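Local atomic coordinates of beta-d-glucoside glucohydrolase (Hypocrea jecorina, PDB entry 3ZZ1), a protein that probably hydrolyses terminal, non-reducing beta-D-glucosyl residues to release beta-D-glucose, as a secreted family 3 beta-glucosidase of cellulose breakdown. Residues K158-N163 against Q220-D225; R179-L184 against D215-Q220; L341-P346 against V430-I435; A398-A403 against T408-S413. All blocks are in the same frame, centred on the assembly; numbering follows the deposited sequence.

Contact 1: K158-N163 against Q220-D225; sequences KHYILN and QTVLKD
Tyr160, at the end of strand 154-160, sends its ring outward onto Val222 and Leu223 of helix 216-226, joining inner strand and outer helix in the TIM-barrel-like N-terminal domain of this family 3 glycosidase. The apolar part is a ring against a leucine. The two side chains run alongside each other in opposite senses, and Leu223 CD2 lies 4.0 Å above the plane of the Tyr160 ring, offset toward its rim, while Leu223 CB touches Tyr160 CZ at 3.8 Å. Ile161 CG2 sits over the centre of the other face, and Phe189 meets the ring edge-to-face, so the tyrosine is gripped from several sides. The polar part lies at the hydroxyl. A chi1 of -174°, with CG anti to the backbone N, carries the ring toward the helix, where OH hydrogen-bonds with Thr218 O, a carbonyl of the same helix, which satisfies a polar group in a buried place. A phenylalanine here would probably deprive that carbonyl of its hydroxyl partner and leave the ring tied to the helix by dispersion alone. Beyond this bond, Val222 CG1 comes within 3.5 Å of Tyr160 OH.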
loop_
_atom_site.group_PDB
_atom_site.type_symbol
_atom_site.label_atom_id
_atom_site.label_comp_id
_atom_site.label_asym_id
_atom_site.label_seq_id
_atom_site.Cartn_x
_atom_site.Cartn_y
_atom_site.Cartn_z
ATOM N N LYS A 158 7.177 -2.179 -6.164
ATOM C CA LYS A 158 6.501 -1.869 -7.426
ATOM C C LYS A 158 5.428 -0.794 -7.184
ATOM O O LYS A 158 5.054 -0.570 -6.041
ATOM C CB LYS A 158 5.892 -3.150 -8.022
ATOM C CG LYS A 158 4.723 -3.740 -7.222
ATOM C CD LYS A 158 4.209 -5.038 -7.828
ATOM C CE LYS A 158 2.816 -5.371 -7.307
ATOM N NZ LYS A 158 2.418 -6.767 -7.660
ATOM N N HIS A 159 4.946 -0.092 -8.211
ATOM C CA HIS A 159 5.431 -0.134 -9.584
ATOM C C HIS A 159 6.179 1.167 -9.863
ATOM O O HIS A 159 5.673 2.257 -9.586
ATOM C CB HIS A 159 4.256 -0.268 -10.557
ATOM C CG HIS A 159 3.320 -1.392 -10.229
ATOM N ND1 HIS A 159 2.295 -1.264 -9.318
ATOM C CD2 HIS A 159 3.254 -2.663 -10.693
ATOM C CE1 HIS A 159 1.640 -2.408 -9.229
ATOM N NE2 HIS A 159 2.201 -3.272 -10.057
ATOM N N TYR A 160 7.379 1.040 -10.420
ATOM C CA TYR A 160 8.261 2.182 -10.636
ATOM C C TYR A 160 8.224 2.606 -12.108
ATOM O O TYR A 160 8.769 1.913 -12.964
ATOM C CB TYR A 160 9.679 1.798 -10.194
ATOM C CG TYR A 160 10.699 2.914 -10.217
ATOM C CD1 TYR A 160 10.742 3.875 -9.202
ATOM C CD2 TYR A 160 11.634 2.999 -11.243
ATOM C CE1 TYR A 160 11.685 4.902 -9.225
ATOM C CE2 TYR A 160 12.578 4.010 -11.273
ATOM C CZ TYR A 160 12.599 4.960 -10.264
ATOM O OH TYR A 160 13.536 5.966 -10.302
ATOM N N ILE A 161 7.591 3.736 -12.430
ATOM C CA ILE A 161 6.988 4.681 -11.479
ATOM C C ILE A 161 5.882 5.468 -12.196
ATOM O O ILE A 161 5.829 5.477 -13.433
ATOM C CB ILE A 161 8.069 5.648 -10.905
ATOM C CG1 ILE A 161 7.510 6.514 -9.771
ATOM C CG2 ILE A 161 8.729 6.485 -12.017
ATOM C CD1 ILE A 161 8.562 7.034 -8.844
ATOM N N LEU A 162 5.003 6.110 -11.421
ATOM C CA LEU A 162 3.970 7.031 -11.938
ATOM C C LEU A 162 2.789 6.345 -12.638
ATOM O O LEU A 162 2.141 6.930 -13.518
ATOM C CB LEU A 162 4.586 8.115 -12.843
ATOM C CG LEU A 162 5.777 8.956 -12.353
ATOM C CD1 LEU A 162 6.307 9.798 -13.498
ATOM C CD2 LEU A 162 5.413 9.831 -11.163
ATOM N N ASN A 163 2.511 5.114 -12.222
ATOM C CA ASN A 163 1.383 4.325 -12.712
ATOM C C ASN A 163 0.134 4.651 -11.885
ATOM O O ASN A 163 -0.409 3.791 -11.187
ATOM C CB ASN A 163 1.756 2.836 -12.616
ATOM C CG ASN A 163 0.706 1.896 -13.213
ATOM O OD1 ASN A 163 0.802 0.679 -13.033
ATOM N ND2 ASN A 163 -0.291 2.446 -13.912
ATOM N N GLN A 220 18.375 4.331 -14.231
ATOM C CA GLN A 220 19.807 4.388 -13.958
ATOM C C GLN A 220 20.168 5.543 -13.037
ATOM O O GLN A 220 20.745 5.327 -11.974
ATOM C CB GLN A 220 20.625 4.449 -15.257
ATOM C CG GLN A 220 22.135 4.329 -15.055
ATOM C CD GLN A 220 22.541 2.996 -14.441
ATOM O OE1 GLN A 220 22.214 1.928 -14.959
ATOM N NE2 GLN A 220 23.254 3.058 -13.325
ATOM N N THR A 221 19.826 6.763 -13.442
ATOM C CA THR A 221 20.239 7.945 -12.694
ATOM C C THR A 221 19.522 8.045 -11.350
ATOM O O THR A 221 20.176 8.138 -10.315
ATOM C CB THR A 221 20.076 9.239 -13.525
ATOM O OG1 THR A 221 20.857 9.131 -14.717
ATOM C CG2 THR A 221 20.548 10.457 -12.739
ATOM N N VAL A 222 18.192 7.997 -11.358
ATOM C CA VAL A 222 17.435 8.141 -10.112
ATOM C C VAL A 222 17.529 6.910 -9.201
ATOM O O VAL A 222 18.093 6.991 -8.113
ATOM C CB VAL A 222 15.954 8.525 -10.356
ATOM C CG1 VAL A 222 15.235 8.748 -9.028
ATOM C CG2 VAL A 222 15.862 9.777 -11.216
ATOM N N LEU A 223 16.981 5.782 -9.643
ATOM C CA LEU A 223 16.908 4.591 -8.796
ATOM C C LEU A 223 18.286 4.056 -8.423
ATOM O O LEU A 223 18.574 3.828 -7.253
ATOM C CB LEU A 223 16.054 3.490 -9.449
ATOM C CG LEU A 223 15.866 2.142 -8.731
ATOM C CD1 LEU A 223 15.294 2.297 -7.326
ATOM C CD2 LEU A 223 14.972 1.224 -9.559
ATOM N N LYS A 224 19.140 3.876 -9.423
ATOM C CA LYS A 224 20.407 3.194 -9.202
ATOM C C LYS A 224 21.535 4.111 -8.736
ATOM O O LYS A 224 22.322 3.725 -7.873
ATOM C CB LYS A 224 20.815 2.388 -10.443
ATOM C CG LYS A 224 19.978 1.127 -10.633
ATOM C CD LYS A 224 20.399 0.334 -11.858
ATOM C CE LYS A 224 19.539 -0.913 -12.010
ATOM N NZ LYS A 224 19.993 -1.776 -13.132
ATOM N N ASP A 225 21.612 5.311 -9.307
ATOM C CA ASP A 225 22.711 6.227 -9.009
ATOM C C ASP A 225 22.399 7.187 -7.856
ATOM O O ASP A 225 23.231 7.395 -6.974
ATOM C CB ASP A 225 23.138 6.998 -10.265
ATOM C CG ASP A 225 23.787 6.104 -11.315
ATOM O OD1 ASP A 225 24.053 4.922 -11.024
ATOM O OD2 ASP A 225 24.039 6.588 -12.435
#

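Contact 2: R179-L184 against D215-Q220; sequences RTLHEL and DQYTLQ
His182 and Tyr217 meet through one nearly straight hydrogen bond: His182 NE2 donates to Tyr217 OH over 2.8 Å with an N-H...O angle of 170°. The hydroxyl lies at the edge of the imidazole, only 5° out of its plane. Beside this bond, Leu181 CD2 touches the edge of the phenol at Tyr217 CE2, 4.0 Å away, and the same methyl packs on Thr218 CG2 at 4.0 Å. Leu181 and Tyr217 run antiparallel past one another, whereas Leu181 and Thr218 meet at about a right angle. These side chains join two nearly parallel helices of the TIM-barrel-like domain, 178-194 and 216-226, whose short segments approach to 13.0 Å at the axes, a gap bridged mainly by Tyr217, His182 and Leu181. Further out, Gln684 OE1 bonds to Tyr217 OH, with Asp178 OD1 a weak second partner, and Trp679 stacks on the His182 ring, which helps fix its rotation. Glu183 OE1 takes the backbone N-H of Trp679; Arg179 holds that glutamate side-on, NE to OE1 at 2.7 Å in a salt bridge and NH2 to OE2. Asp215 N-caps the second helix through a weak bond from Tyr217 N to its OD1. A phenylalanine in place of Tyr217 would probably leave His182 NE2 without its acceptor and Gln684 OE1 without its hydroxyl partner. Because Gln684 and Trp679 belong to the fibronectin type III-like region, the phenol oxygen joins barrel helices to that region; accepting the short histidine bond would probably polarise it and make the hydroxyl a better donor, with Gln684 OE1 its main partner.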
loop_
_atom_site.group_PDB
_atom_site.type_symbol
_atom_site.label_atom_id
_atom_site.label_comp_id
_atom_site.label_asym_id
_atom_site.label_seq_id
_atom_site.Cartn_x
_atom_site.Cartn_y
_atom_site.Cartn_z
ATOM N N ARG A 179 10.952 17.958 -9.548
ATOM C CA ARG A 179 10.762 17.982 -8.098
ATOM C C ARG A 179 9.611 17.076 -7.664
ATOM O O ARG A 179 9.741 16.348 -6.679
ATOM C CB ARG A 179 10.574 19.405 -7.558
ATOM C CG ARG A 179 10.573 19.463 -6.030
ATOM C CD ARG A 179 10.415 20.874 -5.494
ATOM N NE ARG A 179 10.090 20.847 -4.069
ATOM C CZ ARG A 179 9.459 21.818 -3.413
ATOM N NH1 ARG A 179 9.074 22.921 -4.045
ATOM N NH2 ARG A 179 9.203 21.676 -2.117
ATOM N N THR A 180 8.506 17.112 -8.407
ATOM C CA THR A 180 7.350 16.259 -8.135
ATOM C C THR A 180 7.714 14.781 -8.252
ATOM O O THR A 180 7.346 13.975 -7.391
ATOM C CB THR A 180 6.165 16.583 -9.076
ATOM O OG1 THR A 180 5.782 17.951 -8.904
ATOM C CG2 THR A 180 4.959 15.698 -8.769
ATOM N N LEU A 181 8.437 14.434 -9.316
ATOM C CA LEU A 181 8.880 13.063 -9.528
ATOM C C LEU A 181 9.658 12.542 -8.320
ATOM O O LEU A 181 9.395 11.437 -7.848
ATOM C CB LEU A 181 9.717 12.940 -10.813
ATOM C CG LEU A 181 10.400 11.589 -11.092
ATOM C CD1 LEU A 181 9.380 10.476 -11.280
ATOM C CD2 LEU A 181 11.317 11.669 -12.298
ATOM N N HIS A 182 10.584 13.358 -7.818
ATOM C CA HIS A 182 11.497 12.960 -6.744
ATOM C C HIS A 182 10.882 13.039 -5.349
ATOM O O HIS A 182 11.020 12.112 -4.551
ATOM C CB HIS A 182 12.747 13.835 -6.768
ATOM C CG HIS A 182 13.720 13.474 -7.843
ATOM N ND1 HIS A 182 14.723 12.547 -7.658
ATOM C CD2 HIS A 182 13.855 13.927 -9.112
ATOM C CE1 HIS A 182 15.424 12.432 -8.770
ATOM N NE2 HIS A 182 14.925 13.265 -9.665
ATOM N N GLU A 183 10.225 14.159 -5.065
ATOM C CA GLU A 183 9.825 14.515 -3.706
ATOM C C GLU A 183 8.511 13.863 -3.263
ATOM O O GLU A 183 8.266 13.697 -2.065
ATOM C CB GLU A 183 9.738 16.036 -3.578
ATOM C CG GLU A 183 9.602 16.551 -2.160
ATOM C CD GLU A 183 9.750 18.055 -2.083
ATOM O OE1 GLU A 183 10.686 18.599 -2.719
ATOM O OE2 GLU A 183 8.933 18.692 -1.386
ATOM N N LEU A 184 7.676 13.505 -4.230
ATOM C CA LEU A 184 6.393 12.874 -3.935
ATOM C C LEU A 184 6.404 11.391 -4.298
ATOM O O LEU A 184 6.267 10.527 -3.429
ATOM C CB LEU A 184 5.248 13.612 -4.652
ATOM C CG LEU A 184 3.798 13.163 -4.404
ATOM C CD1 LEU A 184 3.451 13.092 -2.927
ATOM C CD2 LEU A 184 2.821 14.075 -5.119
ATOM N N ASP A 215 13.586 3.725 -19.464
ATOM C CA ASP A 215 13.881 5.104 -19.109
ATOM C C ASP A 215 15.204 5.182 -18.356
ATOM O O ASP A 215 15.266 4.872 -17.165
ATOM C CB ASP A 215 12.728 5.656 -18.269
ATOM C CG ASP A 215 12.799 7.158 -18.060
ATOM O OD1 ASP A 215 13.851 7.783 -18.298
ATOM O OD2 ASP A 215 11.773 7.721 -17.630
ATOM N N GLN A 216 16.252 5.609 -19.061
ATOM C CA GLN A 216 17.588 5.707 -18.480
ATOM C C GLN A 216 17.625 6.633 -17.262
ATOM O O GLN A 216 18.246 6.303 -16.246
ATOM C CB GLN A 216 18.611 6.143 -19.535
ATOM C CG GLN A 216 20.062 5.978 -19.103
ATOM C CD GLN A 216 21.043 6.347 -20.195
ATOM O OE1 GLN A 216 21.852 7.264 -20.037
ATOM N NE2 GLN A 216 20.973 5.639 -21.317
ATOM N N TYR A 217 16.957 7.783 -17.353
ATOM C CA TYR A 217 16.941 8.726 -16.224
ATOM C C TYR A 217 16.383 8.106 -14.930
ATOM O O TYR A 217 17.068 8.089 -13.904
ATOM C CB TYR A 217 16.230 10.046 -16.568
ATOM C CG TYR A 217 16.212 11.014 -15.398
ATOM C CD1 TYR A 217 17.383 11.645 -14.972
ATOM C CD2 TYR A 217 15.032 11.277 -14.702
ATOM C CE1 TYR A 217 17.381 12.516 -13.887
ATOM C CE2 TYR A 217 15.017 12.155 -13.623
ATOM C CZ TYR A 217 16.197 12.771 -13.218
ATOM O OH TYR A 217 16.193 13.634 -12.139
ATOM N N THR A 218 15.162 7.579 -14.978
ATOM C CA THR A 218 14.523 7.047 -13.765
ATOM C C THR A 218 15.165 5.747 -13.270
ATOM O O THR A 218 15.373 5.575 -12.065
ATOM C CB THR A 218 12.991 6.862 -13.929
ATOM O OG1 THR A 218 12.722 6.028 -15.058
ATOM C CG2 THR A 218 12.298 8.204 -14.119
ATOM N N LEU A 219 15.489 4.847 -14.198
ATOM C CA LEU A 219 16.097 3.556 -13.848
ATOM C C LEU A 219 17.558 3.674 -13.415
ATOM O O LEU A 219 17.939 3.165 -12.364
ATOM C CB LEU A 219 15.984 2.551 -15.002
ATOM C CG LEU A 219 14.599 2.069 -15.459
ATOM C CD1 LEU A 219 14.755 1.112 -16.634
ATOM C CD2 LEU A 219 13.809 1.403 -14.330
ATOM N N GLN A 220 18.375 4.331 -14.231
ATOM C CA GLN A 220 19.807 4.388 -13.958
ATOM C C GLN A 220 20.168 5.543 -13.037
ATOM O O GLN A 220 20.745 5.327 -11.974
ATOM C CB GLN A 220 20.625 4.449 -15.257
ATOM C CG GLN A 220 22.135 4.329 -15.055
ATOM C CD GLN A 220 22.541 2.996 -14.441
ATOM O OE1 GLN A 220 22.214 1.928 -14.959
ATOM N NE2 GLN A 220 23.254 3.058 -13.325
#

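Contact 3: L341-P346 against V430-I435; sequences LPLKKP and VAIVFI
Leu343 spreads its two methyl branches over Val430 and Ile432, two residues of strand 430-437 that point to the same side of the sheet. All contact across the segments is apolar. Leu343 CD2 rests against Val430 CG2 at 4.2 Å, and Leu343 CD1 meets Ile432 CD1 at 4.3 Å. The rotation of Leu343, with CG anti to its own carbonyl carbon (chi1 -56°), sends these two methyls to different strand residues. On the valine, the touching branch CG2 stands between the backbone N and the carbonyl carbon, while CG1 lies anti to the carbonyl carbon; the two side chains meet at a slant. Ile477, on the neighbouring strand 476-482, also touches Leu343, which therefore bears on two adjacent strands of the mixed sheet in the family 3 C-terminal domain. The opposite side of the strand is covered by helix 462-472, on which Ala431 and Val433 pack.

Backbone bonds flank the contact. Val430 and Ile432 pair with Ala350 of strand 348-352, while Leu343, in the loop between strands 332-336 and 348-352, has a backbone bond to Leu518.

With only methyl groups meeting at ordinary van der Waals distances, the contact carries no directional force of its own; the side chains close a buried apolar layer whose alignment probably owes more to the neighbouring backbone bonds than to the methyl contacts.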
loop_
_atom_site.group_PDB
_atom_site.type_symbol
_atom_site.label_atom_id
_atom_site.label_comp_id
_atom_site.label_asym_id
_atom_site.label_seq_id
_atom_site.Cartn_x
_atom_site.Cartn_y
_atom_site.Cartn_z
ATOM N N LEU A 341 -22.767 3.325 19.101
ATOM C CA LEU A 341 -21.679 2.355 19.206
ATOM C C LEU A 341 -20.822 2.666 20.436
ATOM O O LEU A 341 -20.588 3.832 20.739
ATOM C CB LEU A 341 -20.817 2.353 17.935
ATOM C CG LEU A 341 -21.414 1.763 16.654
ATOM C CD1 LEU A 341 -20.402 1.834 15.531
ATOM C CD2 LEU A 341 -21.868 0.330 16.862
ATOM N N PRO A 342 -20.357 1.625 21.151
ATOM C CA PRO A 342 -20.574 0.214 20.841
ATOM C C PRO A 342 -21.966 -0.256 21.231
ATOM O O PRO A 342 -22.590 0.323 22.127
ATOM C CB PRO A 342 -19.527 -0.497 21.697
ATOM C CG PRO A 342 -19.318 0.401 22.863
ATOM C CD PRO A 342 -19.566 1.803 22.384
ATOM N N LEU A 343 -22.437 -1.291 20.539
ATOM C CA LEU A 343 -23.720 -1.909 20.819
ATOM C C LEU A 343 -23.660 -2.601 22.166
ATOM O O LEU A 343 -22.666 -3.245 22.499
ATOM C CB LEU A 343 -24.077 -2.938 19.739
ATOM C CG LEU A 343 -24.126 -2.505 18.271
ATOM C CD1 LEU A 343 -24.313 -3.722 17.380
ATOM C CD2 LEU A 343 -25.225 -1.479 18.026
ATOM N N LYS A 344 -24.730 -2.461 22.937
ATOM C CA LYS A 344 -24.808 -3.088 24.244
ATOM C C LYS A 344 -25.687 -4.331 24.138
ATOM O O LYS A 344 -25.250 -5.369 23.639
ATOM C CB LYS A 344 -25.354 -2.106 25.286
ATOM C CG LYS A 344 -24.717 -0.722 25.260
ATOM C CD LYS A 344 -23.504 -0.630 26.163
ATOM C CE LYS A 344 -23.046 0.819 26.285
ATOM N NZ LYS A 344 -22.289 1.090 27.542
ATOM N N LYS A 345 -26.935 -4.216 24.575
ATOM C CA LYS A 345 -27.820 -5.367 24.638
ATOM C C LYS A 345 -29.167 -5.032 23.989
ATOM O O LYS A 345 -30.192 -4.986 24.670
ATOM C CB LYS A 345 -27.995 -5.783 26.103
ATOM C CG LYS A 345 -28.179 -7.266 26.324
ATOM C CD LYS A 345 -28.191 -7.583 27.817
ATOM C CE LYS A 345 -28.794 -8.952 28.084
ATOM N NZ LYS A 345 -27.970 -10.047 27.494
ATOM N N PRO A 346 -29.170 -4.781 22.665
ATOM C CA PRO A 346 -30.449 -4.471 22.025
ATOM C C PRO A 346 -31.301 -5.736 21.877
ATOM O O PRO A 346 -30.752 -6.838 21.784
ATOM C CB PRO A 346 -30.028 -3.931 20.659
ATOM C CG PRO A 346 -28.728 -4.608 20.370
ATOM C CD PRO A 346 -28.058 -4.824 21.693
ATOM N N VAL A 430 -31.817 -1.381 16.319
ATOM C CA VAL A 430 -30.831 -0.834 15.386
ATOM C C VAL A 430 -30.858 -1.587 14.057
ATOM O O VAL A 430 -31.280 -2.745 13.991
ATOM C CB VAL A 430 -29.377 -0.838 15.949
ATOM C CG1 VAL A 430 -29.264 0.030 17.206
ATOM C CG2 VAL A 430 -28.892 -2.261 16.224
ATOM N N ALA A 431 -30.412 -0.910 13.007
ATOM C CA ALA A 431 -30.296 -1.504 11.687
ATOM C C ALA A 431 -28.895 -1.251 11.156
ATOM O O ALA A 431 -28.444 -0.105 11.106
ATOM C CB ALA A 431 -31.342 -0.919 10.749
ATOM N N ILE A 432 -28.213 -2.328 10.773
ATOM C CA ILE A 432 -26.850 -2.243 10.255
ATOM C C ILE A 432 -26.868 -2.508 8.750
ATOM O O ILE A 432 -27.179 -3.621 8.322
ATOM C CB ILE A 432 -25.885 -3.233 10.974
ATOM C CG1 ILE A 432 -26.070 -3.172 12.499
ATOM C CG2 ILE A 432 -24.443 -2.929 10.598
ATOM C CD1 ILE A 432 -25.339 -4.275 13.286
ATOM N N VAL A 433 -26.538 -1.481 7.964
ATOM C CA VAL A 433 -26.582 -1.562 6.498
ATOM C C VAL A 433 -25.176 -1.686 5.912
ATOM O O VAL A 433 -24.262 -0.943 6.292
ATOM C CB VAL A 433 -27.309 -0.344 5.867
ATOM C CG1 VAL A 433 -27.573 -0.572 4.378
ATOM C CG2 VAL A 433 -28.616 -0.078 6.571
ATOM N N PHE A 434 -25.019 -2.624 4.982
ATOM C CA PHE A 434 -23.718 -2.944 4.399
ATOM C C PHE A 434 -23.619 -2.519 2.946
ATOM O O PHE A 434 -24.364 -3.003 2.087
ATOM C CB PHE A 434 -23.416 -4.436 4.544
ATOM C CG PHE A 434 -23.107 -4.850 5.950
ATOM C CD1 PHE A 434 -24.128 -5.105 6.858
ATOM C CD2 PHE A 434 -21.792 -4.959 6.380
ATOM C CE1 PHE A 434 -23.843 -5.475 8.166
ATOM C CE2 PHE A 434 -21.506 -5.329 7.683
ATOM C CZ PHE A 434 -22.536 -5.586 8.577
ATOM N N ILE A 435 -22.699 -1.595 2.688
ATOM C CA ILE A 435 -22.473 -1.071 1.346
ATOM C C ILE A 435 -21.000 -1.202 0.962
ATOM O O ILE A 435 -20.136 -1.350 1.832
ATOM C CB ILE A 435 -22.971 0.400 1.193
ATOM C CG1 ILE A 435 -22.137 1.362 2.046
ATOM C CG2 ILE A 435 -24.473 0.507 1.513
ATOM C CD1 ILE A 435 -22.460 2.831 1.831
#

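Contact 4: A398-A403 against T408-S413; sequences AINTRA and TQVTLS
Ala403 and Thr408 lie where the chain leaves helix 395-404 and turns back into strand 409-413, their CA atoms 4.9 Å apart. The turn is closed by Thr408 N donating to Ala403 O over 2.9 Å, a bent bond with an N-H...O angle of 140°; the donor stands 37° above the carbonyl plane. Farther back along the helix the backbones diverge, and Asn400 CA is 6.3 Å from Val410 CA. Next to the bond, Ala403 CB packs on Thr408 CB at 3.7 Å.

Topologically, strand 348-352, this helix and strand 409-413 form a beta-alpha-beta crossover in the family 3 C-terminal domain, the second strand lying parallel to the first and at the edge of its sheet. The helix is also applied to helix 510-518, where Ile399 touches Val515 and Leu518, and Trp519 reaches Ala403.

Val410 is the main strand residue facing the helix. Its CG2 branch, anti to the carbonyl carbon, fits between two helix side chains: Ala403 CB at 3.7 Å and Asn400 OD1 at 3.6 Å. The Asn400 oxygen thus lies against a methyl group, a van der Waals approach of side chains that cross at a slant; chi1 of -171° turns CG anti to the backbone N and brings OD1 against the valine's CG2 and CB. Thr408 OG1 hydrogen-bonds with Pro346 O and with Gln406 NE2.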
loop_
_atom_site.group_PDB
_atom_site.type_symbol
_atom_site.label_atom_id
_atom_site.label_comp_id
_atom_site.label_asym_id
_atom_site.label_seq_id
_atom_site.Cartn_x
_atom_site.Cartn_y
_atom_site.Cartn_z
ATOM N N ALA A 398 -20.920 -13.592 11.726
ATOM C CA ALA A 398 -20.272 -13.134 12.953
ATOM C C ALA A 398 -21.214 -12.311 13.831
ATOM O O ALA A 398 -21.228 -12.476 15.058
ATOM C CB ALA A 398 -19.014 -12.348 12.631
ATOM N N ILE A 399 -21.994 -11.426 13.211
ATOM C CA ILE A 399 -22.955 -10.600 13.951
ATOM C C ILE A 399 -24.057 -11.465 14.575
ATOM O O ILE A 399 -24.429 -11.259 15.736
ATOM C CB ILE A 399 -23.534 -9.450 13.081
ATOM C CG1 ILE A 399 -22.499 -8.322 12.959
ATOM C CG2 ILE A 399 -24.852 -8.908 13.667
ATOM C CD1 ILE A 399 -22.775 -7.321 11.846
ATOM N N ASN A 400 -24.545 -12.437 13.807
ATOM C CA ASN A 400 -25.581 -13.364 14.261
ATOM C C ASN A 400 -25.146 -14.188 15.480
ATOM O O ASN A 400 -25.903 -14.315 16.439
ATOM C CB ASN A 400 -26.023 -14.280 13.111
ATOM C CG ASN A 400 -27.253 -15.115 13.452
ATOM O OD1 ASN A 400 -28.130 -14.684 14.202
ATOM N ND2 ASN A 400 -27.326 -16.317 12.883
ATOM N N THR A 401 -23.926 -14.726 15.442
ATOM C CA THR A 401 -23.368 -15.486 16.570
ATOM C C THR A 401 -23.249 -14.640 17.843
ATOM O O THR A 401 -23.633 -15.095 18.926
ATOM C CB THR A 401 -21.999 -16.104 16.219
ATOM O OG1 THR A 401 -22.171 -17.060 15.168
ATOM C CG2 THR A 401 -21.371 -16.806 17.429
ATOM N N ARG A 402 -22.729 -13.421 17.715
ATOM C CA ARG A 402 -22.512 -12.561 18.882
ATOM C C ARG A 402 -23.828 -12.077 19.481
ATOM O O ARG A 402 -23.985 -12.039 20.700
ATOM C CB ARG A 402 -21.596 -11.375 18.540
ATOM C CG ARG A 402 -21.301 -10.419 19.710
ATOM C CD ARG A 402 -20.567 -11.108 20.866
ATOM N NE ARG A 402 -20.278 -10.199 21.980
ATOM C CZ ARG A 402 -19.105 -9.597 22.178
ATOM N NH1 ARG A 402 -18.095 -9.793 21.337
ATOM N NH2 ARG A 402 -18.940 -8.796 23.221
ATOM N N ALA A 403 -24.769 -11.716 18.616
ATOM C CA ALA A 403 -26.067 -11.213 19.052
ATOM C C ALA A 403 -26.942 -12.310 19.669
ATOM O O ALA A 403 -27.598 -12.077 20.686
ATOM C CB ALA A 403 -26.785 -10.526 17.902
ATOM N N THR A 408 -30.220 -11.368 21.598
ATOM C CA THR A 408 -30.634 -10.431 20.552
ATOM C C THR A 408 -31.131 -11.172 19.305
ATOM O O THR A 408 -30.435 -12.028 18.758
ATOM C CB THR A 408 -29.496 -9.442 20.174
ATOM O OG1 THR A 408 -29.052 -8.741 21.343
ATOM C CG2 THR A 408 -29.970 -8.420 19.141
ATOM N N GLN A 409 -32.344 -10.832 18.880
ATOM C CA GLN A 409 -32.953 -11.363 17.663
ATOM C C GLN A 409 -32.382 -10.654 16.425
ATOM O O GLN A 409 -32.304 -9.424 16.388
ATOM C CB GLN A 409 -34.471 -11.182 17.755
ATOM C CG GLN A 409 -35.235 -11.298 16.443
ATOM C CD GLN A 409 -36.663 -10.794 16.566
ATOM O OE1 GLN A 409 -37.524 -11.473 17.129
ATOM N NE2 GLN A 409 -36.919 -9.595 16.039
ATOM N N VAL A 410 -31.974 -11.430 15.423
ATOM C CA VAL A 410 -31.382 -10.871 14.204
ATOM C C VAL A 410 -32.281 -11.120 13.003
ATOM O O VAL A 410 -32.676 -12.257 12.743
ATOM C CB VAL A 410 -29.967 -11.443 13.917
ATOM C CG1 VAL A 410 -29.324 -10.744 12.720
ATOM C CG2 VAL A 410 -29.074 -11.305 15.137
ATOM N N THR A 411 -32.612 -10.048 12.282
ATOM C CA THR A 411 -33.360 -10.172 11.035
ATOM C C THR A 411 -32.480 -9.794 9.843
ATOM O O THR A 411 -31.902 -8.704 9.797
ATOM C CB THR A 411 -34.658 -9.335 11.050
ATOM O OG1 THR A 411 -35.439 -9.683 12.202
ATOM C CG2 THR A 411 -35.481 -9.601 9.800
ATOM N N LEU A 412 -32.392 -10.709 8.882
ATOM C CA LEU A 412 -31.523 -10.539 7.724
ATOM C C LEU A 412 -32.290 -10.254 6.432
ATOM O O LEU A 412 -33.222 -10.982 6.069
ATOM C CB LEU A 412 -30.637 -11.780 7.542
ATOM C CG LEU A 412 -29.762 -11.838 6.283
ATOM C CD1 LEU A 412 -28.668 -10.775 6.321
ATOM C CD2 LEU A 412 -29.167 -13.232 6.087
ATOM N N SER A 413 -31.886 -9.185 5.754
ATOM C CA SER A 413 -32.271 -8.937 4.375
ATOM C C SER A 413 -30.990 -8.990 3.549
ATOM O O SER A 413 -30.248 -8.003 3.467
ATOM C CB SER A 413 -32.949 -7.576 4.236
ATOM O OG SER A 413 -33.378 -7.367 2.905
#

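Overall arrangement
The four contacts fall into two pairs on opposite sides of the chain's centre. Contacts 1 and 2, with centres 6 Å apart, share helix 216-226 and Gln220; besides the tyrosine hydroxyl-to-carbonyl bond that joins them, Val222 CG2 packs on His182 CE1 and Leu162 CD1 lies 3.8 Å from Leu181 CD1. Contacts 3 and 4 have centres 10 Å apart and reach one sheet; a threonine hydroxyl-to-carbonyl bond links them too, and Phe434 CZ lies 3.7 Å from Ile399 CD1. Centres of different pairs are 47 to 53 Å apart, with nearest atoms at least about 24 Å apart. The pairs thus belong separately to the N- and C-terminal domains, between which family 3 enzymes generally place their active site.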